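PDB 3TY1: thioredoxin-like protein from Klebsiella pneumoniae subsp. pneumoniae MGH 78578, which probably binds carbohydrate through a galactose-mutarotase-like beta-supersandwich, although its precise substrate and any epimerase activity remain putative. Local coordinates for residues Y238-L243 and E378-K383. Residues are numbered along the deposited sequence; the frame is centred on the assembly and turned at random.
Sequences YAKSGL and ETPIAK
K240 reaches across to the backbone of E378 and the ring of P380, while L243, three residues on from K240, packs on E378. The contact lies at one edge of the beta-supersandwich of the galactose-mutarotase clan, its centre about 24 Å from the centre of the chain. It joins the connection between strands 231-234 and 259-265 to the C-terminal tail leaving strand 375-376, which pairs in parallel with 231-234. CB of K240 stands back, with no atom of 378-383 within 4.2 Å; CG, CD and CE then run past the outer end of E378 O, CG at 3.6 Å from that oxygen. CE comes closest to E378 O, at 3.2 Å. CG sits anti to the carbonyl carbon (chi1 -79°), and the extended chain beyond it carries CE on to P380, where it meets ring atom CD at 4.0 Å, the two side chains crossing at about a right angle. The tip, NZ, has a weak, long ion pair with D237 and stays 6.3 Å from E378 OE1, too far apart for a salt bridge, so any attraction is probably weak. E378 O, covered by lysine methylenes, has no hydrogen-bond partner in the model. L243 N hydrogen-bonds to K240 O, and the CB atoms of both residues point toward 378-383. L243 is buried, its side chain also touching I232 and F261 of the flanking strands. With CG anti to the backbone N (chi1 -177°), its methyl CD2 meets the root of the glutamate rather than its carboxylate, lying 4.1 Å from both CA and CG of E378.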
# COMPACT_ATOMS: atom_id res chain seq x y z
N TYR A 238 31.61 -7.10 14.70
CA TYR A 238 32.14 -6.01 13.93
C TYR A 238 32.34 -4.78 14.80
O TYR A 238 33.32 -4.08 14.60
CB TYR A 238 31.23 -5.68 12.75
CG TYR A 238 31.74 -4.56 11.90
CD1 TYR A 238 32.84 -4.75 11.05
CD2 TYR A 238 31.11 -3.31 11.89
CE1 TYR A 238 33.32 -3.71 10.24
CE2 TYR A 238 31.59 -2.27 11.09
CZ TYR A 238 32.69 -2.48 10.26
OH TYR A 238 33.16 -1.46 9.46
N ALA A 239 31.45 -4.54 15.77
CA ALA A 239 31.60 -3.38 16.66
C ALA A 239 32.71 -3.55 17.72
O ALA A 239 33.06 -2.57 18.38
CB ALA A 239 30.28 -3.05 17.32
N LYS A 240 33.25 -4.74 17.91
CA LYS A 240 34.28 -4.94 18.94
C LYS A 240 35.47 -4.00 18.75
O LYS A 240 35.97 -3.50 19.71
CB LYS A 240 34.79 -6.39 18.98
CG LYS A 240 33.88 -7.39 19.70
CD LYS A 240 34.36 -8.84 19.44
CE LYS A 240 33.72 -9.85 20.38
NZ LYS A 240 34.26 -11.23 20.20
N SER A 241 35.89 -3.75 17.50
CA SER A 241 37.06 -2.90 17.26
C SER A 241 36.88 -1.42 17.67
O SER A 241 37.87 -0.73 17.94
CB SER A 241 37.55 -3.03 15.81
OG SER A 241 36.93 -2.10 14.97
N GLY A 242 35.64 -0.96 17.75
CA GLY A 242 35.30 0.40 18.17
C GLY A 242 35.01 0.59 19.65
O GLY A 242 34.84 1.72 20.08
N LEU A 243 35.00 -0.49 20.44
CA LEU A 243 34.60 -0.38 21.84
C LEU A 243 35.51 0.55 22.64
O LEU A 243 35.02 1.44 23.33
CB LEU A 243 34.53 -1.76 22.49
CG LEU A 243 34.05 -1.83 23.94
CD1 LEU A 243 32.60 -1.39 24.05
CD2 LEU A 243 34.27 -3.26 24.46
N GLU A 378 33.53 -6.94 26.23
CA GLU A 378 33.78 -7.29 24.83
C GLU A 378 32.78 -8.22 24.17
O GLU A 378 32.64 -8.19 22.93
CB GLU A 378 35.18 -7.88 24.65
CG GLU A 378 36.28 -6.82 24.76
CD GLU A 378 37.62 -7.41 25.09
OE1 GLU A 378 38.03 -8.38 24.41
OE2 GLU A 378 38.25 -6.91 26.04
N THR A 379 32.09 -9.03 24.96
CA THR A 379 31.16 -10.01 24.42
C THR A 379 29.80 -9.39 24.18
O THR A 379 29.22 -8.83 25.11
CB THR A 379 30.99 -11.20 25.37
OG1 THR A 379 32.28 -11.70 25.69
CG2 THR A 379 30.17 -12.32 24.73
N PRO A 380 29.27 -9.49 22.94
CA PRO A 380 27.89 -9.05 22.68
C PRO A 380 26.91 -9.80 23.58
O PRO A 380 27.14 -10.98 23.86
CB PRO A 380 27.67 -9.45 21.21
CG PRO A 380 29.01 -9.54 20.63
CD PRO A 380 29.91 -10.03 21.72
N ILE A 381 25.86 -9.13 24.03
CA ILE A 381 24.86 -9.75 24.91
C ILE A 381 23.93 -10.73 24.19
O ILE A 381 23.27 -11.54 24.84
CB ILE A 381 24.06 -8.69 25.73
CG1 ILE A 381 23.13 -7.85 24.86
CG2 ILE A 381 24.99 -7.76 26.52
CD1 ILE A 381 22.45 -6.78 25.67
N ALA A 382 23.87 -10.66 22.85
CA ALA A 382 23.04 -11.57 22.06
C ALA A 382 23.63 -11.74 20.67
O ALA A 382 24.52 -10.99 20.30
CB ALA A 382 21.62 -11.07 21.99
N LYS A 383 23.16 -12.73 19.92
CA LYS A 383 23.62 -13.00 18.53
C LYS A 383 22.38 -13.15 17.68
O LYS A 383 21.55 -14.00 17.97
CB LYS A 383 24.47 -14.29 18.45